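Side-chain contacts in phosphate-specific transport system accessory protein PhoU homolog (Pseudomonas aeruginosa, PDB 4Q25), which probably helps to regulate phosphate uptake, acting as a homodimeric accessory protein of the phosphate transport system and a negative regulator of the Pho regulon: residues L100-D105 and G205-N210; K35-A40 and Q136-V141; I93-I98 and A212-Y217; G50-V55 and K109-A114. All coordinates share one frame; numbering follows the deposited sequence.

Contact 1: L100-D105 and G205-N210; sequences LERIGD and GDHARN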
loop_
_atom_site.group_PDB
_atom_site.type_symbol
_atom_site.label_atom_id
_atom_site.label_comp_id
_atom_site.label_asym_id
_atom_site.label_seq_id
_atom_site.Cartn_x
_atom_site.Cartn_y
_atom_site.Cartn_z
ATOM N N LEU A 100 4.801 8.707 0.413
ATOM C CA LEU A 100 4.140 9.783 1.136
ATOM C C LEU A 100 2.655 9.740 0.947
ATOM O O LEU A 100 1.915 10.020 1.872
ATOM C CB LEU A 100 4.679 11.159 0.732
ATOM C CG LEU A 100 6.134 11.358 1.147
ATOM C CD1 LEU A 100 6.623 12.715 0.670
ATOM C CD2 LEU A 100 6.295 11.201 2.655
ATOM N N GLU A 101 2.212 9.410 -0.259
ATOM C CA GLU A 101 0.810 9.289 -0.506
ATOM C C GLU A 101 0.212 8.141 0.326
ATOM O O GLU A 101 -0.827 8.283 0.940
ATOM C CB GLU A 101 0.550 9.080 -1.989
ATOM C CG GLU A 101 -0.882 9.392 -2.402
ATOM C CD GLU A 101 -1.817 8.206 -2.228
ATOM O OE1 GLU A 101 -1.334 7.043 -2.140
ATOM O OE2 GLU A 101 -3.052 8.439 -2.185
ATOM N N ARG A 102 0.873 6.995 0.336
ATOM C CA ARG A 102 0.382 5.855 1.102
ATOM C C ARG A 102 0.405 6.134 2.607
ATOM O O ARG A 102 -0.448 5.663 3.320
ATOM C CB ARG A 102 1.175 4.597 0.802
ATOM C CG ARG A 102 1.062 4.083 -0.616
ATOM C CD ARG A 102 -0.320 3.579 -0.953
ATOM N NE ARG A 102 -0.860 4.318 -2.112
ATOM C CZ ARG A 102 -0.692 3.968 -3.388
ATOM N NH1 ARG A 102 -0.017 2.888 -3.699
ATOM N NH2 ARG A 102 -1.195 4.714 -4.360
ATOM N N ILE A 103 1.369 6.919 3.080
ATOM C CA ILE A 103 1.377 7.334 4.476
ATOM C C ILE A 103 0.145 8.197 4.795
ATOM O O ILE A 103 -0.477 8.018 5.843
ATOM C CB ILE A 103 2.665 8.075 4.823
ATOM C CG1 ILE A 103 3.823 7.103 4.850
ATOM C CG2 ILE A 103 2.575 8.780 6.156
ATOM C CD1 ILE A 103 5.194 7.779 4.866
ATOM N N GLY A 104 -0.173 9.137 3.904
ATOM C CA GLY A 104 -1.337 10.011 4.046
ATOM C C GLY A 104 -2.645 9.237 4.003
ATOM O O GLY A 104 -3.579 9.507 4.783
ATOM N N ASP A 105 -2.724 8.256 3.114
ATOM C CA ASP A 105 -3.890 7.411 3.081
ATOM C C ASP A 105 -4.061 6.575 4.373
ATOM O O ASP A 105 -5.165 6.439 4.866
ATOM C CB ASP A 105 -3.869 6.484 1.869
ATOM C CG ASP A 105 -5.161 5.695 1.738
ATOM O OD1 ASP A 105 -6.274 6.303 1.678
ATOM O OD2 ASP A 105 -5.060 4.458 1.728
ATOM N N GLY A 205 5.219 3.203 9.140
ATOM C CA GLY A 205 6.610 2.935 9.426
ATOM C C GLY A 205 7.293 2.144 8.333
ATOM O O GLY A 205 8.448 2.401 8.039
ATOM N N ASP A 206 6.598 1.167 7.748
ATOM C CA ASP A 206 7.131 0.468 6.572
ATOM C C ASP A 206 7.444 1.453 5.446
ATOM O O ASP A 206 8.495 1.351 4.846
ATOM C CB ASP A 206 6.175 -0.604 6.073
ATOM C CG ASP A 206 6.000 -1.728 7.044
ATOM O OD1 ASP A 206 6.698 -1.770 8.093
ATOM O OD2 ASP A 206 5.110 -2.553 6.763
ATOM N N HIS A 207 6.568 2.432 5.190
ATOM C CA HIS A 207 6.825 3.414 4.129
ATOM C C HIS A 207 7.939 4.441 4.453
ATOM O O HIS A 207 8.649 4.914 3.569
ATOM C CB HIS A 207 5.542 4.144 3.738
ATOM C CG HIS A 207 4.556 3.280 3.021
ATOM N ND1 HIS A 207 4.702 2.933 1.700
ATOM C CD2 HIS A 207 3.389 2.727 3.433
ATOM C CE1 HIS A 207 3.679 2.181 1.339
ATOM N NE2 HIS A 207 2.885 2.024 2.383
ATOM N N ALA A 208 8.066 4.816 5.707
ATOM C CA ALA A 208 9.188 5.638 6.121
ATOM C C ALA A 208 10.495 4.907 5.848
ATOM O O ALA A 208 11.447 5.501 5.385
ATOM C CB ALA A 208 9.094 5.965 7.601
ATOM N N ARG A 209 10.514 3.619 6.147
ATOM C CA ARG A 209 11.642 2.745 5.891
ATOM C C ARG A 209 11.962 2.691 4.423
ATOM O O ARG A 209 13.119 2.812 4.061
ATOM C CB ARG A 209 11.365 1.341 6.422
ATOM C CG ARG A 209 12.457 0.321 6.192
ATOM C CD ARG A 209 12.062 -0.704 5.145
ATOM N NE ARG A 209 11.284 -1.796 5.719
ATOM C CZ ARG A 209 10.112 -2.234 5.253
ATOM N NH1 ARG A 209 9.546 -1.685 4.177
ATOM N NH2 ARG A 209 9.495 -3.241 5.876
ATOM N N ASN A 210 10.945 2.518 3.577
ATOM C CA ASN A 210 11.167 2.544 2.117
ATOM C C ASN A 210 11.799 3.853 1.649
ATOM O O ASN A 210 12.718 3.830 0.834
ATOM C CB ASN A 210 9.891 2.321 1.320
ATOM C CG ASN A 210 9.245 0.980 1.599
ATOM O OD1 ASN A 210 9.891 0.038 2.038
ATOM N ND2 ASN A 210 7.959 0.889 1.327
#
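Ile-103 passes His-207 with their CA atoms 6.7 Å apart, where segments 100-105 and 205-210 run almost antiparallel (167°) with their axes 9.2 Å from each other. This is helix-on-helix packing at the middle of the all-helical PhoU fold, between helix 84-120 and helix 188-220, and the segments lie within the first and the second PhoU domain. The imidazole of His-207 leans into the gap and Arg-102 lays its aliphatic stem over one ring face: CB stands 3.7 Å from the ring centroid, a CH-pi contact, displaced toward the NE2-CE1 side. A long side chain suits this place because its near end can be hydrocarbon and its far end charged. Bends at chi2 (-67°) and chi3 turn the far end of the arginine away from the partner helix, back along its own. The guanidinium plane stands 89° from that of the imidazole, and NE donates to Glu-101 OE1 at 2.8 Å in a bent salt-bridge bond, tilted from the guanidinium plane. Glu-101 and Asp-105 match the E-x-x-x-D motif that binds metal in some PhoU relatives; in this chain the carboxylates are taken up by Asn-63 and Lys-109. A hydrogen bond between His-207 ND1 and Asp-99 OD1 helps to set the ring's rotation and satisfies a buried polar atom, while Arg-102 also packs on Asn-210 of the second subunit. Ile-103 supplies the greasy half and also packs on Val-33, Val-37, Val-141 and Ile-204. Its CG1 comes 3.6 Å from His-207 CB, and CD1 reaches to 4.2 Å from the backbone N of Ala-208.

Contact 2: K35-A40 and Q136-V141; sequences KQVNDA and QVQKMV
Val-37 and Asn-38 meet Gln-138 in a partly buried helix-to-helix contact, part apolar and part amide, that closes a seam between helix 15-45 and helix 127-149 of the PhoU helical bundles. Its two segments lie one within the first PhoU domain and one within the second. The backbones come together at Val-37 and Gln-138, whose CA atoms are 6.5 Å apart. On the inner side, Val-37 CG1 rests 4.0 Å from Gln-138 CB, the two side chains running past each other in opposite senses. A branched valine fits here because it can fill the seam on several sides, and it also packs on Ile-103 and Ile-204. Gln-138 is long enough to cross to the other helix: with CG trans to its own N (chi1 -178°) and the chain straight beyond, it carries its amide up against Asn-38. OE1 settles 3.1 Å from Asn-38 CA and 3.4 Å from Asn-38 CB, consistent with a carbonyl oxygen lying against weakly polarised C-H groups. The two amides are turned 76° to each other, and Gln-138 NE2 stays 3.5 Å from Asn-38 OD1 without a hydrogen bond. Asn-38 has another use for its amide. ND2 donates within its own helix to Asp-39 OD1, 3.0 Å away, which steadies the carboxamide that Gln-138 leans on. Lys-35 NZ in turn makes a salt bridge with Asp-39 OD2 at 2.7 Å, meeting the syn lone pair of that oxygen.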
loop_
_atom_site.group_PDB
_atom_site.type_symbol
_atom_site.label_atom_id
_atom_site.label_comp_id
_atom_site.label_asym_id
_atom_site.label_seq_id
_atom_site.Cartn_x
_atom_site.Cartn_y
_atom_site.Cartn_z
ATOM N N LYS A 35 2.146 15.881 9.353
ATOM C CA LYS A 35 1.137 16.540 10.142
ATOM C C LYS A 35 -0.184 15.770 10.115
ATOM O O LYS A 35 -0.907 15.771 11.111
ATOM C CB LYS A 35 0.939 17.954 9.644
ATOM C CG LYS A 35 0.019 18.773 10.504
ATOM C CD LYS A 35 -0.290 20.084 9.831
ATOM C CE LYS A 35 -1.345 20.858 10.621
ATOM N NZ LYS A 35 -2.609 20.070 10.746
ATOM N N GLN A 36 -0.497 15.113 8.994
ATOM C CA GLN A 36 -1.636 14.232 8.958
ATOM C C GLN A 36 -1.464 13.049 9.953
ATOM O O GLN A 36 -2.419 12.620 10.607
ATOM C CB GLN A 36 -1.881 13.697 7.542
ATOM C CG GLN A 36 -2.817 14.503 6.649
ATOM C CD GLN A 36 -3.394 13.628 5.519
ATOM O OE1 GLN A 36 -2.661 12.916 4.852
ATOM N NE2 GLN A 36 -4.700 13.651 5.336
ATOM N N VAL A 37 -0.268 12.482 10.022
ATOM C CA VAL A 37 -0.023 11.383 10.937
ATOM C C VAL A 37 -0.222 11.838 12.379
ATOM O O VAL A 37 -0.967 11.193 13.131
ATOM C CB VAL A 37 1.371 10.801 10.751
ATOM C CG1 VAL A 37 1.717 9.813 11.842
ATOM C CG2 VAL A 37 1.473 10.108 9.420
ATOM N N ASN A 38 0.428 12.951 12.735
ATOM C CA ASN A 38 0.261 13.594 14.037
ATOM C C ASN A 38 -1.211 13.793 14.414
ATOM O O ASN A 38 -1.660 13.355 15.480
ATOM C CB ASN A 38 0.971 14.946 14.022
ATOM C CG ASN A 38 0.810 15.718 15.320
ATOM O OD1 ASN A 38 1.548 15.517 16.265
ATOM N ND2 ASN A 38 -0.137 16.623 15.353
ATOM N N ASP A 39 -1.971 14.436 13.535
ATOM C CA ASP A 39 -3.372 14.725 13.799
ATOM C C ASP A 39 -4.228 13.487 13.880
ATOM O O ASP A 39 -5.155 13.435 14.672
ATOM C CB ASP A 39 -3.939 15.660 12.741
ATOM C CG ASP A 39 -3.235 17.004 12.723
ATOM O OD1 ASP A 39 -2.605 17.366 13.730
ATOM O OD2 ASP A 39 -3.309 17.692 11.683
ATOM N N ALA A 40 -3.964 12.489 13.054
ATOM C CA ALA A 40 -4.738 11.267 13.106
ATOM C C ALA A 40 -4.550 10.563 14.432
ATOM O O ALA A 40 -5.502 10.144 15.049
ATOM C CB ALA A 40 -4.343 10.334 11.995
ATOM N N GLN A 136 6.479 6.903 17.397
ATOM C CA GLN A 136 7.686 6.354 16.817
ATOM C C GLN A 136 7.681 6.443 15.298
ATOM O O GLN A 136 8.621 6.917 14.676
ATOM C CB GLN A 136 7.818 4.914 17.221
ATOM C CG GLN A 136 8.303 4.729 18.655
ATOM C CD GLN A 136 8.226 3.285 19.090
ATOM O OE1 GLN A 136 9.129 2.785 19.732
ATOM N NE2 GLN A 136 7.162 2.603 18.723
ATOM N N VAL A 137 6.585 6.002 14.718
ATOM C CA VAL A 137 6.434 5.932 13.274
ATOM C C VAL A 137 6.365 7.345 12.661
ATOM O O VAL A 137 6.828 7.582 11.559
ATOM C CB VAL A 137 5.186 5.078 13.020
ATOM C CG1 VAL A 137 4.816 5.005 11.556
ATOM C CG2 VAL A 137 5.225 3.763 13.799
ATOM N N GLN A 138 5.810 8.292 13.397
ATOM C CA GLN A 138 5.853 9.680 12.995
ATOM C C GLN A 138 7.300 10.162 13.008
ATOM O O GLN A 138 7.691 10.921 12.118
ATOM C CB GLN A 138 5.013 10.540 13.922
ATOM C CG GLN A 138 4.948 12.037 13.554
ATOM C CD GLN A 138 4.045 12.805 14.508
ATOM O OE1 GLN A 138 2.995 12.309 14.905
ATOM N NE2 GLN A 138 4.460 14.007 14.916
ATOM N N LYS A 139 8.080 9.732 14.008
ATOM C CA LYS A 139 9.499 10.076 14.076
ATOM C C LYS A 139 10.257 9.506 12.886
ATOM O O LYS A 139 10.966 10.212 12.218
ATOM C CB LYS A 139 10.180 9.640 15.385
ATOM C CG LYS A 139 11.466 10.452 15.636
ATOM C CD LYS A 139 12.243 10.036 16.882
ATOM C CE LYS A 139 13.334 11.064 17.252
ATOM N NZ LYS A 139 13.639 11.133 18.723
ATOM N N MET A 140 10.076 8.231 12.628
ATOM C CA MET A 140 10.601 7.597 11.412
ATOM C C MET A 140 10.317 8.403 10.143
ATOM O O MET A 140 11.183 8.501 9.281
ATOM C CB MET A 140 10.033 6.200 11.247
ATOM C CG MET A 140 10.543 5.223 12.288
ATOM S SD MET A 140 9.829 3.593 12.131
ATOM C CE MET A 140 10.521 3.048 10.586
ATOM N N VAL A 141 9.132 8.996 10.034
ATOM C CA VAL A 141 8.812 9.818 8.875
ATOM C C VAL A 141 9.637 11.104 8.848
ATOM O O VAL A 141 10.251 11.381 7.829
ATOM C CB VAL A 141 7.309 10.164 8.793
ATOM C CG1 VAL A 141 7.046 11.247 7.754
ATOM C CG2 VAL A 141 6.512 8.934 8.448
#

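Contact 3: I93-I98 and A212-Y217; sequences ISKSVI and AELVIY
Leu-214 reaches from helix 188-220 onto helix 84-120 at Lys-95 and Ser-96, a packing contact between two long helices near the face where the homodimer forms. The CA atoms of Ser-96 and Leu-214 are 7.5 Å apart, and the isobutyl group bridges the space between them. CD1 does most of the touching: it sits 3.8 Å from Lys-95 CB, 3.9 Å from Ser-96 N and 4.0 Å from Ser-96 CB, while CD2 lies along the lysine stem, 4.2 Å from CD. Leucine suits the spot because its forked end can straddle the base of a neighbouring side chain: the lysine stem runs across the leucine, roughly perpendicular to it, with CD1 and CD2 both near its CB. In the PhoU fold, built from antiparallel helical bundles, this is a joint between the first and the second PhoU domain, and the second subunit shares in it. The lysine shows how: beyond CG its chain is fully extended, offering methylenes to Leu-214 and carrying NZ across to a salt bridge with Asp-70 of the second subunit. Tyr-217, one turn beyond Leu-214, packs on Val-74 of that subunit and on Arg-88, Ile-91 and Ser-92 of its own chain. Ser-96 fits by being small. Its chi1 of 74° turns OG back along its own helix, where it is hydrogen-bonded to the carbonyl oxygen of Ser-92, leaving CB to face the leucine methyl. A second serine joins the helices by a polar link, for the carbonyl oxygen of Leu-214 is hydrogen-bonded to the hydroxyl of Ser-92.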
loop_
_atom_site.group_PDB
_atom_site.type_symbol
_atom_site.label_atom_id
_atom_site.label_comp_id
_atom_site.label_asym_id
_atom_site.label_seq_id
_atom_site.Cartn_x
_atom_site.Cartn_y
_atom_site.Cartn_z
ATOM N N ILE A 93 12.765 10.658 -5.851
ATOM C CA ILE A 93 11.632 11.531 -5.615
ATOM C C ILE A 93 10.330 10.877 -6.084
ATOM O O ILE A 93 9.344 10.822 -5.336
ATOM C CB ILE A 93 11.821 12.880 -6.277
ATOM C CG1 ILE A 93 12.847 13.688 -5.490
ATOM C CG2 ILE A 93 10.505 13.639 -6.331
ATOM C CD1 ILE A 93 13.300 14.975 -6.152
ATOM N N SER A 94 10.314 10.369 -7.307
ATOM C CA SER A 94 9.066 9.864 -7.846
ATOM C C SER A 94 8.604 8.625 -7.090
ATOM O O SER A 94 7.432 8.436 -6.906
ATOM C CB SER A 94 9.164 9.601 -9.351
ATOM O OG SER A 94 9.906 8.444 -9.607
ATOM N N LYS A 95 9.513 7.794 -6.627
ATOM C CA LYS A 95 9.106 6.643 -5.841
ATOM C C LYS A 95 8.682 7.049 -4.441
ATOM O O LYS A 95 7.802 6.432 -3.860
ATOM C CB LYS A 95 10.205 5.593 -5.773
ATOM C CG LYS A 95 10.346 4.869 -7.097
ATOM C CD LYS A 95 11.275 3.681 -7.038
ATOM C CE LYS A 95 11.287 2.995 -8.399
ATOM N NZ LYS A 95 12.414 2.049 -8.431
ATOM N N SER A 96 9.278 8.114 -3.917
ATOM C CA SER A 96 9.001 8.502 -2.560
ATOM C C SER A 96 7.667 9.244 -2.422
ATOM O O SER A 96 7.024 9.107 -1.384
ATOM C CB SER A 96 10.172 9.230 -1.919
ATOM O OG SER A 96 10.244 10.508 -2.442
ATOM N N VAL A 97 7.198 9.950 -3.456
ATOM C CA VAL A 97 5.857 10.543 -3.370
ATOM C C VAL A 97 4.746 9.474 -3.265
ATOM O O VAL A 97 3.685 9.739 -2.726
ATOM C CB VAL A 97 5.518 11.519 -4.519
ATOM C CG1 VAL A 97 6.450 12.696 -4.487
ATOM C CG2 VAL A 97 5.573 10.842 -5.877
ATOM N N ILE A 98 5.002 8.283 -3.785
ATOM C CA ILE A 98 4.104 7.163 -3.627
ATOM C C ILE A 98 4.058 6.767 -2.151
ATOM O O ILE A 98 2.968 6.611 -1.590
ATOM C CB ILE A 98 4.520 5.936 -4.460
ATOM C CG1 ILE A 98 4.646 6.282 -5.961
ATOM C CG2 ILE A 98 3.478 4.849 -4.335
ATOM C CD1 ILE A 98 5.346 5.188 -6.765
ATOM N N ALA A 212 13.625 5.793 3.343
ATOM C CA ALA A 212 14.986 5.794 3.865
ATOM C C ALA A 212 15.909 5.012 2.933
ATOM O O ALA A 212 17.014 5.456 2.617
ATOM C CB ALA A 212 15.024 5.217 5.278
ATOM N N GLU A 213 15.425 3.865 2.480
ATOM C CA GLU A 213 16.181 2.991 1.609
ATOM C C GLU A 213 16.435 3.658 0.259
ATOM O O GLU A 213 17.477 3.434 -0.373
ATOM C CB GLU A 213 15.482 1.640 1.464
ATOM C CG GLU A 213 15.744 0.731 2.664
ATOM C CD GLU A 213 14.855 -0.519 2.738
ATOM O OE1 GLU A 213 13.801 -0.634 2.068
ATOM O OE2 GLU A 213 15.214 -1.419 3.513
ATOM N N LEU A 214 15.511 4.518 -0.156
ATOM C CA LEU A 214 15.692 5.288 -1.378
ATOM C C LEU A 214 16.798 6.323 -1.196
ATOM O O LEU A 214 17.519 6.633 -2.141
ATOM C CB LEU A 214 14.392 5.972 -1.800
ATOM C CG LEU A 214 13.292 5.025 -2.281
ATOM C CD1 LEU A 214 11.937 5.709 -2.343
ATOM C CD2 LEU A 214 13.620 4.460 -3.643
ATOM N N VAL A 215 16.914 6.859 0.015
ATOM C CA VAL A 215 17.956 7.839 0.332
ATOM C C VAL A 215 19.328 7.159 0.348
ATOM O O VAL A 215 20.336 7.758 -0.009
ATOM C CB VAL A 215 17.682 8.565 1.672
ATOM C CG1 VAL A 215 18.841 9.490 2.052
ATOM C CG2 VAL A 215 16.396 9.388 1.571
ATOM N N ILE A 216 19.347 5.901 0.747
ATOM C CA ILE A 216 20.569 5.122 0.733
ATOM C C ILE A 216 21.026 4.957 -0.715
ATOM O O ILE A 216 22.166 5.292 -1.066
ATOM C CB ILE A 216 20.344 3.754 1.406
ATOM C CG1 ILE A 216 20.319 3.938 2.927
ATOM C CG2 ILE A 216 21.430 2.775 1.016
ATOM C CD1 ILE A 216 19.819 2.737 3.694
ATOM N N TYR A 217 20.120 4.441 -1.541
ATOM C CA TYR A 217 20.362 4.246 -2.966
ATOM C C TYR A 217 20.820 5.542 -3.608
ATOM O O TYR A 217 21.784 5.555 -4.345
ATOM C CB TYR A 217 19.097 3.676 -3.650
ATOM C CG TYR A 217 18.951 3.982 -5.118
ATOM C CD1 TYR A 217 19.510 3.151 -6.089
ATOM C CD2 TYR A 217 18.244 5.105 -5.540
ATOM C CE1 TYR A 217 19.368 3.437 -7.438
ATOM C CE2 TYR A 217 18.098 5.399 -6.885
ATOM C CZ TYR A 217 18.656 4.566 -7.828
ATOM O OH TYR A 217 18.511 4.878 -9.158
#

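Contact 4: G50-V55 and K109-A114; sequences GLAQQV and KVARRA
Ala-52 and Ala-111 face each other with their CA atoms only 4.6 Å apart, and their lack of any side chain beyond CB is what permits so close an approach. The methyls are 3.9 Å apart, and each also lies against the other residue's carbonyl: Ala-52 CB is 3.4 Å from Ala-111 O, and Ala-111 CB is 3.5 Å from Ala-52 O. Ala-52 CB has a further neighbour one turn along, the CB of Ala-114 at 4.1 Å, so that its methyl is shared between two alanines of the partner helix. Val-55 extends the apolar strip in the other direction. Its CG1 is trans to the backbone N (chi1 163°) and comes 4.0 Å from Ala-111 CB. The other branch, CG2, lies anti to the carbonyl carbon and beside N, which is how it comes to face Asp-39 of helix 15-45. Beta-branching thus lets one side chain serve two helices. In the PhoU fold the short helix 49-56 lies between the first long helix and helix 59-78 in sequence, and here it docks on helix 84-120, both segments lying within the first PhoU domain; they run roughly antiparallel (155°) with axes 8.5 Å apart. Ala-52 also touches Ala-43, which ties the short helix to helix 15-45. Two longer residues of 109-114 have other partners. Lys-109 points away from the short helix and its amino group forms a salt bridge with Asp-105, whereas Arg-113 packs on Asn-193 and Trp-196 of helix 188-220.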
loop_
_atom_site.group_PDB
_atom_site.type_symbol
_atom_site.label_atom_id
_atom_site.label_comp_id
_atom_site.label_asym_id
_atom_site.label_seq_id
_atom_site.Cartn_x
_atom_site.Cartn_y
_atom_site.Cartn_z
ATOM N N GLY A 50 -13.885 16.019 14.982
ATOM C CA GLY A 50 -13.584 17.175 14.164
ATOM C C GLY A 50 -12.169 17.096 13.624
ATOM O O GLY A 50 -11.935 17.296 12.442
ATOM N N LEU A 51 -11.219 16.769 14.491
ATOM C CA LEU A 51 -9.825 16.682 14.057
ATOM C C LEU A 51 -9.688 15.534 13.069
ATOM O O LEU A 51 -8.968 15.638 12.081
ATOM C CB LEU A 51 -8.878 16.475 15.244
ATOM C CG LEU A 51 -7.361 16.456 14.960
ATOM C CD1 LEU A 51 -6.911 17.734 14.271
ATOM C CD2 LEU A 51 -6.559 16.296 16.244
ATOM N N ALA A 52 -10.384 14.430 13.327
ATOM C CA ALA A 52 -10.305 13.282 12.437
ATOM C C ALA A 52 -10.827 13.622 11.044
ATOM O O ALA A 52 -10.169 13.338 10.036
ATOM C CB ALA A 52 -11.046 12.120 13.017
ATOM N N GLN A 53 -11.981 14.272 10.972
ATOM C CA GLN A 53 -12.478 14.721 9.663
ATOM C C GLN A 53 -11.516 15.694 8.942
ATOM O O GLN A 53 -11.348 15.645 7.720
ATOM C CB GLN A 53 -13.837 15.388 9.787
ATOM C CG GLN A 53 -14.448 15.720 8.436
ATOM C CD GLN A 53 -14.630 14.498 7.562
ATOM O OE1 GLN A 53 -14.627 13.360 8.042
ATOM N NE2 GLN A 53 -14.796 14.722 6.276
ATOM N N GLN A 54 -10.881 16.567 9.699
ATOM C CA GLN A 54 -9.928 17.513 9.105
ATOM C C GLN A 54 -8.794 16.789 8.386
ATOM O O GLN A 54 -8.350 17.231 7.330
ATOM C CB GLN A 54 -9.379 18.426 10.180
ATOM C CG GLN A 54 -8.381 19.469 9.715
ATOM C CD GLN A 54 -8.004 20.407 10.857
ATOM O OE1 GLN A 54 -8.879 20.834 11.614
ATOM N NE2 GLN A 54 -6.705 20.706 11.006
ATOM N N VAL A 55 -8.381 15.641 8.939
ATOM C CA VAL A 55 -7.339 14.827 8.359
ATOM C C VAL A 55 -7.768 14.207 7.028
ATOM O O VAL A 55 -6.964 14.069 6.119
ATOM C CB VAL A 55 -6.903 13.715 9.325
ATOM C CG1 VAL A 55 -6.146 12.630 8.603
ATOM C CG2 VAL A 55 -6.123 14.315 10.468
ATOM N N LYS A 109 -7.095 6.518 7.181
ATOM C CA LYS A 109 -7.744 5.352 7.794
ATOM C C LYS A 109 -7.744 5.381 9.334
ATOM O O LYS A 109 -8.735 4.984 9.953
ATOM C CB LYS A 109 -7.130 4.044 7.334
ATOM C CG LYS A 109 -7.249 3.793 5.838
ATOM C CD LYS A 109 -6.629 2.442 5.491
ATOM C CE LYS A 109 -6.171 2.372 4.044
ATOM N NZ LYS A 109 -7.243 2.822 3.135
ATOM N N VAL A 110 -6.640 5.843 9.936
ATOM C CA VAL A 110 -6.549 6.001 11.401
ATOM C C VAL A 110 -7.626 6.978 11.840
ATOM O O VAL A 110 -8.366 6.694 12.765
ATOM C CB VAL A 110 -5.146 6.467 11.863
ATOM C CG1 VAL A 110 -5.102 6.800 13.353
ATOM C CG2 VAL A 110 -4.150 5.367 11.575
ATOM N N ALA A 111 -7.767 8.076 11.114
ATOM C CA ALA A 111 -8.793 9.047 11.417
ATOM C C ALA A 111 -10.187 8.458 11.303
ATOM O O ALA A 111 -11.067 8.824 12.088
ATOM C CB ALA A 111 -8.657 10.278 10.562
ATOM N N ARG A 112 -10.417 7.562 10.351
ATOM C CA ARG A 112 -11.706 6.848 10.330
ATOM C C ARG A 112 -11.922 5.985 11.566
ATOM O O ARG A 112 -13.021 5.957 12.089
ATOM C CB ARG A 112 -11.893 6.001 9.082
ATOM C CG ARG A 112 -12.154 6.863 7.838
ATOM C CD ARG A 112 -12.936 6.114 6.773
ATOM N NE ARG A 112 -12.156 5.084 6.065
ATOM C CZ ARG A 112 -12.252 3.757 6.249
ATOM N NH1 ARG A 112 -13.074 3.231 7.152
ATOM N NH2 ARG A 112 -11.497 2.941 5.519
ATOM N N ARG A 113 -10.882 5.290 12.021
ATOM C CA ARG A 113 -10.992 4.496 13.237
ATOM C C ARG A 113 -11.297 5.407 14.391
ATOM O O ARG A 113 -12.046 5.050 15.229
ATOM C CB ARG A 113 -9.690 3.745 13.561
ATOM C CG ARG A 113 -9.202 2.796 12.504
ATOM C CD ARG A 113 -10.348 2.004 11.955
ATOM N NE ARG A 113 -10.006 1.523 10.636
ATOM C CZ ARG A 113 -10.898 1.241 9.691
ATOM N NH1 ARG A 113 -10.471 0.794 8.517
ATOM N NH2 ARG A 113 -12.210 1.394 9.931
ATOM N N ALA A 114 -10.702 6.588 14.418
ATOM C CA ALA A 114 -10.945 7.553 15.479
ATOM C C ALA A 114 -12.430 7.906 15.602
ATOM O O ALA A 114 -12.969 8.019 16.692
ATOM C CB ALA A 114 -10.113 8.816 15.226
#

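How the contacts relate
Helix 84-120 carries one segment of contacts 3, 1 and 4, in that order along it; contacts 3 and 4, on opposite sides of the chain's centre, have centres about 27 Å apart. Contacts 1 and 3 both pair it with helix 188-220, their centres about 11 Å apart and their segments adjoining in sequence. Contact 2 joins a different pair of helices but lies against contact 1, about 10 Å between centres, with Val-137 and Met-140 packed on Gly-205. It also touches contact 4 through Asp-39 and Val-55, centres about 13 Å apart. Contacts 1, 2 and 3 bridge the two PhoU domains; contact 4 stays within the first.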